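Local coordinates for protein-tyrosine-phosphatase (Vibrio vulnificus, PDB 7DHD) that probably removes phosphate from tyrosine side chains of proteins, as a low-molecular-weight protein tyrosine phosphatase, at residues A[40-45]-A[72-77]; A[89-94]-A[117-122]. All coordinates share one frame; numbering follows the deposited sequence. Where two conformers were deposited one is given.

Interaction 1: A[40-45]-A[72-77]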
ATOM      1  N   ILE A  40      -1.118  -9.147   3.655  1.00 18.76           N
ATOM      2  CA  ILE A  40      -0.971 -10.034   4.820  1.00 17.96           C
ATOM      3  C   ILE A  40      -1.727 -11.353   4.566  1.00 20.51           C
ATOM      4  O   ILE A  40      -1.291 -12.408   5.008  1.00 19.24           O
ATOM      5  CB  ILE A  40      -1.437  -9.296   6.103  1.00 20.09           C
ATOM      6  CG1 ILE A  40      -0.462  -8.139   6.419  1.00 19.15           C
ATOM      7  CG2 ILE A  40      -1.634 -10.267   7.289  1.00 20.25           C
ATOM      8  CD1 ILE A  40      -1.012  -7.050   7.342  1.00 25.10           C
ATOM      9  N   ALA A  41      -2.859 -11.266   3.850  1.00 19.11           N
ATOM     10  CA  ALA A  41      -3.658 -12.398   3.385  1.00 19.30           C
ATOM     11  C   ALA A  41      -4.117 -12.074   1.956  1.00 21.80           C
ATOM     12  O   ALA A  41      -5.302 -11.875   1.701  1.00 20.60           O
ATOM     13  CB  ALA A  41      -4.842 -12.635   4.310  1.00 21.02           C
ATOM     14  N   ALA A  42      -3.151 -11.962   1.029  1.00 19.08           N
ATOM     15  CA  ALA A  42      -3.415 -11.582  -0.359  1.00 19.37           C
ATOM     16  C   ALA A  42      -4.528 -12.401  -1.043  1.00 21.01           C
ATOM     17  O   ALA A  42      -4.541 -13.618  -0.928  1.00 20.14           O
ATOM     18  CB  ALA A  42      -2.131 -11.639  -1.175  1.00 20.52           C
ATOM     19  N   GLU A  43      -5.466 -11.707  -1.712  1.00 19.09           N
ATOM     20  CA  GLU A  43      -6.588 -12.301  -2.451  1.00 20.64           C
ATOM     21  C   GLU A  43      -6.061 -12.917  -3.721  1.00 25.08           C
ATOM     22  O   GLU A  43      -5.471 -12.204  -4.546  1.00 25.00           O
ATOM     23  CB  GLU A  43      -7.600 -11.205  -2.862  1.00 22.71           C
ATOM     24  CG  GLU A  43      -8.486 -10.724  -1.725  1.00 36.23           C
ATOM     25  CD  GLU A  43      -9.515 -11.744  -1.280  1.00 63.15           C
ATOM     26  OE1 GLU A  43     -10.313 -12.200  -2.131  1.00 63.87           O
ATOM     27  OE2 GLU A  43      -9.502 -12.106  -0.082  1.00 62.09           O
ATOM     28  N   LYS A  44      -6.322 -14.210  -3.918  1.00 20.35           N
ATOM     29  CA  LYS A  44      -5.867 -14.904  -5.126  1.00 20.97           C
ATOM     30  C   LYS A  44      -7.007 -15.655  -5.813  1.00 28.05           C
ATOM     31  O   LYS A  44      -7.967 -16.050  -5.153  1.00 28.92           O
ATOM     32  CB  LYS A  44      -4.746 -15.913  -4.773  1.00 22.26           C
ATOM     33  CG  LYS A  44      -3.539 -15.342  -4.000  1.00 26.30           C
ATOM     34  CD  LYS A  44      -2.462 -14.836  -4.936  1.00 36.92           C
ATOM     35  CE  LYS A  44      -1.182 -14.498  -4.215  1.00 34.47           C
ATOM     36  NZ  LYS A  44      -0.390 -15.714  -3.886  1.00 35.06           N
ATOM     37  N   SER A  45      -6.898 -15.852  -7.141  1.00 25.62           N
ATOM     38  CA  SER A  45      -7.859 -16.658  -7.902  1.00 26.24           C
ATOM     39  C   SER A  45      -7.106 -17.969  -8.125  1.00 28.50           C
ATOM     40  O   SER A  45      -6.259 -18.057  -9.015  1.00 26.70           O
ATOM     41  CB  SER A  45      -8.235 -15.984  -9.217  1.00 31.07           C
ATOM     42  OG  SER A  45      -9.175 -16.801  -9.896  1.00 37.51           O
ATOM     43  N   SER A  72      -1.880  -9.203  -7.248  1.00 20.07           N
ATOM     44  CA  SER A  72      -1.656  -9.251  -5.798  1.00 19.20           C
ATOM     45  C   SER A  72      -0.568 -10.280  -5.455  1.00 22.26           C
ATOM     46  O   SER A  72      -0.375 -11.252  -6.201  1.00 20.88           O
ATOM     47  CB  SER A  72      -2.948  -9.572  -5.059  1.00 23.47           C
ATOM     48  OG  SER A  72      -3.354 -10.876  -5.434  1.00 25.36           O
ATOM     49  N   GLN A  73       0.151 -10.056  -4.354  1.00 19.04           N
ATOM     50  CA  GLN A  73       1.176 -10.991  -3.890  1.00 18.88           C
ATOM     51  C   GLN A  73       1.166 -11.124  -2.374  1.00 22.53           C
ATOM     52  O   GLN A  73       0.915 -10.150  -1.667  1.00 22.51           O
ATOM     53  CB  GLN A  73       2.583 -10.658  -4.443  1.00 20.67           C
ATOM     54  CG  GLN A  73       3.231  -9.404  -3.861  1.00 19.64           C
ATOM     55  CD  GLN A  73       4.618  -9.113  -4.376  1.00 29.16           C
ATOM     56  OE1 GLN A  73       5.379 -10.013  -4.784  1.00 24.99           O
ATOM     57  NE2 GLN A  73       4.976  -7.838  -4.382  1.00 22.96           N
ATOM     58  N   GLN A  74       1.455 -12.332  -1.883  1.00 18.41           N
ATOM     59  CA  GLN A  74       1.485 -12.633  -0.456  1.00 16.83           C
ATOM     60  C   GLN A  74       2.694 -12.035   0.254  1.00 18.77           C
ATOM     61  O   GLN A  74       3.825 -12.170  -0.222  1.00 18.21           O
ATOM     62  CB  GLN A  74       1.410 -14.159  -0.236  1.00 17.12           C
ATOM     63  CG  GLN A  74       1.495 -14.626   1.229  1.00 21.47           C
ATOM     64  CD  GLN A  74       0.407 -14.064   2.120  1.00 24.27           C
ATOM     65  OE1 GLN A  74      -0.755 -13.970   1.737  1.00 19.67           O
ATOM     66  NE2 GLN A  74       0.751 -13.741   3.362  1.00 19.60           N
ATOM     67  N   LEU A  75       2.459 -11.403   1.410  1.00 17.74           N
ATOM     68  CA  LEU A  75       3.548 -10.887   2.231  1.00 17.47           C
ATOM     69  C   LEU A  75       4.309 -12.091   2.858  1.00 20.32           C
ATOM     70  O   LEU A  75       3.684 -12.977   3.447  1.00 18.92           O
ATOM     71  CB  LEU A  75       2.999  -9.981   3.349  1.00 17.72           C
ATOM     72  CG  LEU A  75       4.047  -9.253   4.189  1.00 23.40           C
ATOM     73  CD1 LEU A  75       4.572  -8.003   3.485  1.00 24.80           C
ATOM     74  CD2 LEU A  75       3.459  -8.873   5.532  1.00 24.42           C
ATOM     75  N   THR A  76       5.641 -12.123   2.696  1.00 18.04           N
ATOM     76  CA  THR A  76       6.514 -13.172   3.250  1.00 18.88           C
ATOM     77  C   THR A  76       7.778 -12.519   3.805  1.00 20.61           C
ATOM     78  O   THR A  76       8.073 -11.358   3.469  1.00 17.87           O
ATOM     79  CB  THR A  76       6.930 -14.217   2.176  1.00 23.09           C
ATOM     80  OG1 THR A  76       7.809 -13.599   1.241  1.00 21.99           O
ATOM     81  CG2 THR A  76       5.748 -14.909   1.480  1.00 20.82           C
ATOM     82  N   SER A  77       8.544 -13.273   4.625  1.00 18.82           N
ATOM     83  CA  SER A  77       9.816 -12.769   5.170  1.00 19.60           C
ATOM     84  C   SER A  77      10.821 -12.557   4.048  1.00 21.55           C
ATOM     85  O   SER A  77      11.533 -11.558   4.069  1.00 21.83           O
ATOM     86  CB  SER A  77      10.384 -13.713   6.235  1.00 25.35           C
ATOM     87  OG  SER A  77      10.623 -15.011   5.717  1.00 35.43           O
TER
HETATM   88  O   HOH W   1      -2.426 -15.179  -0.156  1.00 32.84           O
HETATM   89  O   HOH W   2       2.093 -14.458  -3.677  1.00 22.03           O

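Interaction 2: A[89-94]-A[117-122]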
ATOM      1  N   MET A  89      -1.109   0.016   6.023  1.00 17.31           N
ATOM      2  CA  MET A  89      -2.305   0.878   5.890  1.00 17.20           C
ATOM      3  C   MET A  89      -3.023   1.171   7.238  1.00 21.94           C
ATOM      4  O   MET A  89      -3.655   2.229   7.398  1.00 22.43           O
ATOM      5  CB  MET A  89      -3.285   0.318   4.851  1.00 17.93           C
ATOM      6  CG  MET A  89      -2.835   0.593   3.424  1.00 20.20           C
ATOM      7  SD  MET A  89      -2.945   2.360   3.027  1.00 22.49           S
ATOM      8  CE  MET A  89      -2.125   2.410   1.421  1.00 19.39           C
ATOM      9  N   GLU A  90      -2.887   0.254   8.205  1.00 19.79           N
ATOM     10  CA  GLU A  90      -3.466   0.375   9.552  1.00 20.74           C
ATOM     11  C   GLU A  90      -2.412   0.064  10.611  1.00 22.49           C
ATOM     12  O   GLU A  90      -1.587  -0.830  10.408  1.00 20.99           O
ATOM     13  CB  GLU A  90      -4.604  -0.655   9.739  1.00 22.66           C
ATOM     14  CG  GLU A  90      -5.893  -0.326   9.012  1.00 30.12           C
ATOM     15  CD  GLU A  90      -7.002  -1.337   9.236  1.00 42.36           C
ATOM     16  OE1 GLU A  90      -7.046  -1.956  10.326  1.00 38.87           O
ATOM     17  OE2 GLU A  90      -7.857  -1.481   8.332  1.00 36.14           O
ATOM     18  N   LYS A  91      -2.506   0.713  11.788  1.00 19.67           N
ATOM     19  CA  LYS A  91      -1.605   0.414  12.908  1.00 19.14           C
ATOM     20  C   LYS A  91      -1.790  -1.046  13.352  1.00 22.78           C
ATOM     21  O   LYS A  91      -0.813  -1.699  13.724  1.00 22.78           O
ATOM     22  CB  LYS A  91      -1.837   1.381  14.086  1.00 21.78           C
ATOM     23  CG  LYS A  91      -1.318   2.794  13.791  1.00 24.47           C
ATOM     24  CD  LYS A  91      -1.571   3.840  14.909  1.00 26.37           C
ATOM     25  CE  LYS A  91      -3.000   4.303  15.211  1.00 31.60           C
ATOM     26  NZ  LYS A  91      -3.767   4.631  13.996  1.00 35.41           N
ATOM     27  N   GLY A  92      -3.018  -1.553  13.237  1.00 22.32           N
ATOM     28  CA  GLY A  92      -3.376  -2.938  13.557  1.00 23.19           C
ATOM     29  C   GLY A  92      -2.648  -3.985  12.726  1.00 27.62           C
ATOM     30  O   GLY A  92      -2.403  -5.091  13.212  1.00 29.20           O
ATOM     31  N   HIS A  93      -2.237  -3.620  11.495  1.00 21.67           N
ATOM     32  CA  HIS A  93      -1.501  -4.498  10.573  1.00 20.69           C
ATOM     33  C   HIS A  93      -0.090  -4.826  11.096  1.00 23.16           C
ATOM     34  O   HIS A  93       0.493  -5.829  10.695  1.00 22.10           O
ATOM     35  CB  HIS A  93      -1.387  -3.839   9.180  1.00 20.40           C
ATOM     36  CG  HIS A  93      -2.688  -3.685   8.443  1.00 23.03           C
ATOM     37  ND1 HIS A  93      -2.804  -2.817   7.363  1.00 24.40           N
ATOM     38  CD2 HIS A  93      -3.880  -4.303   8.631  1.00 24.51           C
ATOM     39  CE1 HIS A  93      -4.053  -2.927   6.935  1.00 24.00           C
ATOM     40  NE2 HIS A  93      -4.737  -3.818   7.655  1.00 24.55           N
ATOM     41  N   MET A  94       0.460  -3.974  11.994  1.00 21.78           N
ATOM     42  CA  MET A  94       1.812  -4.178  12.513  0.50 20.20           C
ATOM     43  C   MET A  94       1.974  -5.517  13.256  1.00 24.37           C
ATOM     44  O   MET A  94       2.998  -6.174  13.071  1.00 22.91           O
ATOM     45  CB  MET A  94       2.276  -2.981  13.353  0.50 22.20           C
ATOM     46  CG  MET A  94       2.385  -1.712  12.527  0.50 24.68           C
ATOM     47  SD  MET A  94       3.310  -0.408  13.370  0.50 29.47           S
ATOM     48  CE  MET A  94       3.277   0.884  12.109  0.50 26.00           C
ATOM     49  N   GLN A 117      -0.990  10.197  12.231  1.00 22.46           N
ATOM     50  CA  GLN A 117      -0.967   8.743  12.497  1.00 21.56           C
ATOM     51  C   GLN A 117      -2.355   8.089  12.261  1.00 25.21           C
ATOM     52  O   GLN A 117      -2.794   7.214  13.023  1.00 25.86           O
ATOM     53  CB  GLN A 117      -0.397   8.432  13.911  1.00 22.62           C
ATOM     54  CG  GLN A 117       1.027   8.940  14.165  1.00 27.07           C
ATOM     55  CD  GLN A 117       1.096  10.411  14.542  1.00 41.64           C
ATOM     56  OE1 GLN A 117       0.445  10.883  15.486  1.00 37.32           O
ATOM     57  NE2 GLN A 117       1.881  11.178  13.801  1.00 34.93           N
ATOM     58  N   LYS A 118      -3.047   8.549  11.211  1.00 23.90           N
ATOM     59  CA  LYS A 118      -4.368   8.024  10.877  1.00 23.11           C
ATOM     60  C   LYS A 118      -4.311   6.710  10.135  1.00 24.39           C
ATOM     61  O   LYS A 118      -3.457   6.499   9.269  1.00 22.72           O
ATOM     62  CB  LYS A 118      -5.217   9.045  10.110  1.00 24.94           C
ATOM     63  CG  LYS A 118      -5.673  10.202  11.003  1.00 26.16           C
ATOM     64  CD  LYS A 118      -6.456  11.254  10.239  1.00 26.54           C
ATOM     65  CE  LYS A 118      -6.138  12.632  10.753  1.00 24.57           C
ATOM     66  NZ  LYS A 118      -6.607  12.840  12.157  1.00 25.60           N
ATOM     67  N   ASP A 119      -5.268   5.845  10.439  1.00 21.37           N
ATOM     68  CA  ASP A 119      -5.450   4.603   9.689  1.00 21.42           C
ATOM     69  C   ASP A 119      -6.216   4.933   8.397  1.00 24.05           C
ATOM     70  O   ASP A 119      -7.169   5.729   8.429  1.00 24.04           O
ATOM     71  CB  ASP A 119      -6.276   3.617  10.522  1.00 23.56           C
ATOM     72  CG  ASP A 119      -5.510   2.867  11.601  1.00 29.17           C
ATOM     73  OD1 ASP A 119      -6.151   2.230  12.421  1.00 33.56           O
ATOM     74  OD2 ASP A 119      -4.263   2.899  11.590  1.00 28.67           O
ATOM     75  N   ILE A 120      -5.817   4.315   7.268  1.00 18.39           N
ATOM     76  CA  ILE A 120      -6.508   4.523   5.999  1.00 19.70           C
ATOM     77  C   ILE A 120      -7.792   3.652   5.995  1.00 24.53           C
ATOM     78  O   ILE A 120      -7.701   2.446   6.236  1.00 21.91           O
ATOM     79  CB  ILE A 120      -5.590   4.265   4.763  1.00 22.35           C
ATOM     80  CG1 ILE A 120      -4.275   5.145   4.789  1.00 23.71           C
ATOM     81  CG2 ILE A 120      -6.367   4.404   3.444  1.00 22.59           C
ATOM     82  CD1 ILE A 120      -4.401   6.713   4.792  1.00 26.40           C
ATOM     83  N   PRO A 121      -8.986   4.248   5.739  1.00 22.96           N
ATOM     84  CA  PRO A 121     -10.221   3.443   5.735  1.00 22.40           C
ATOM     85  C   PRO A 121     -10.263   2.434   4.601  1.00 25.87           C
ATOM     86  O   PRO A 121      -9.864   2.755   3.474  1.00 24.34           O
ATOM     87  CB  PRO A 121     -11.334   4.488   5.615  1.00 24.96           C
ATOM     88  CG  PRO A 121     -10.692   5.640   4.936  1.00 29.91           C
ATOM     89  CD  PRO A 121      -9.261   5.660   5.410  1.00 25.12           C
ATOM     90  N   ASP A 122     -10.681   1.200   4.920  1.00 21.48           N
ATOM     91  CA  ASP A 122     -10.807   0.144   3.927  1.00 19.61           C
ATOM     92  C   ASP A 122     -12.107   0.333   3.118  1.00 23.41           C
ATOM     93  O   ASP A 122     -13.183   0.310   3.704  1.00 23.51           O
ATOM     94  CB  ASP A 122     -10.758  -1.247   4.588  1.00 20.42           C
ATOM     95  CG  ASP A 122     -10.922  -2.401   3.619  1.00 22.98           C
ATOM     96  OD1 ASP A 122     -10.634  -2.220   2.432  1.00 21.68           O
ATOM     97  OD2 ASP A 122     -11.312  -3.480   4.058  1.00 26.43           O
TER
HETATM   98  O   HOH W   3      -2.151   4.618   7.657  1.00 22.80           O
HETATM   99  O   HOH W   4      -5.653  -0.259  13.265  1.00 28.29           O

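Interaction 1: A[40-45]-A[72-77]
Gln74 OE1 accepts from Ala42 N at 3.2 Å, a rather bent bond, and takes a second hydrogen from a water that also donates to Ala42 O. The other end of the same amide, NE2, gives one hydrogen to Ile40 O at 2.9 Å, nearly straight at the hydrogen (167°), yet it reaches that oxygen from above the carbonyl plane instead of along a lone pair. NE2 also donates to Leu75 O of its own segment, this time in the carbonyl plane and on a lone pair. Three partners in all besides the water therefore fix which way round the amide sits. CG lies anti to the backbone N (chi1 177°) and the chain folds at chi2 (59°), which turns the amide back over the 40-42 backbone.

Residues 40-43 leave the edge strand 34-39 of the parallel sheet in the low-molecular-weight phosphatase fold and run beside the loop after the predicted nucleophile Cys12; backbone hydrogen bonds join Ile40 to Cys12 and Glu43 to Gly14. Residues 72-75 run alongside them in roughly the opposite direction, and Gln73 N is hydrogen-bonded to Asn15 OD1 of that loop.

Further along, Ser72 OG donates to Glu43 O at 2.7 Å and is also hydrogen-bonded to Lys50 N, so the hydroxyl joins three parts of the chain. Between the two polar sites the methyl of Ala42 presses on the peptide of Gln73, with CB 3.4 Å from Gln73 O. Lys44 bends back so that CE lies 3.9 Å from Ser72 O, while NZ donates to a water that also accepts from Gln74 N. At the Ile40 end, Ile40 CG1 lies beside Leu75 CD2, 4.1 Å away, and helix 93-100 packs against both side chains.

Interaction 2: A[89-94]-A[117-122]
Lys91 sets out with CG anti to its carbonyl carbon (chi1 -72°), then bends at chi3 and chi4, curling NZ back to the carboxylate of Asp119, whose CG is likewise beside its backbone N (chi1 -80°). Asp119 OD2 takes Lys91 N at 2.8 Å and forms a salt bridge with Lys91 NZ at 3.0 Å, weak as a hydrogen bond; the two nitrogens come from opposite sides of the carboxylate plane, N standing 36° out of it. NZ also donates to Gln117 O at 2.9 Å. The other oxygen, OD1, accepts from a water that accepts from Gly92 N, so one carboxylate holds the two central residues of the type I turn from Glu90 to His93. Ile120 N bonds to Met89 O at 3.0 Å, and a water joins that same oxygen to Lys118 O. Met89 SD lies 3.6 Å from Ile120 CG1, with helix 128-146 against both side chains.

This fastens the loop carrying Asp122, the predicted proton donor, to the turn that follows strand 85-88. Arg18, a predicted active-site residue, makes a salt bridge with Glu90 and a hydrogen bond to Ile120 O; the charge of Lys91 probably offsets that of Asp119, close to Glu90.

From the N terminus, the chain passes through strand 7-12, helix 18-29 and strand 34-39 before residues 40-45 open interaction 1. Helix 54-62 lies in the loop that residues 72-77 close, so the segment after strand 34-39 is tied to the loop before helix 77-80. The chain then re-enters the parallel sheet as strand 85-88, and residues 89-94 open interaction 2, whose loop takes in most of helix 93-100 and strand 108-110. Closing at 117-122, it ties the turn after strand 85-88 to the loop before helix 128-146. The two loops follow in series, neither nested nor crossed. Their centres are about 18 Å apart, yet they meet where Ile40 CD1 packs 3.7 Å from His93 CB.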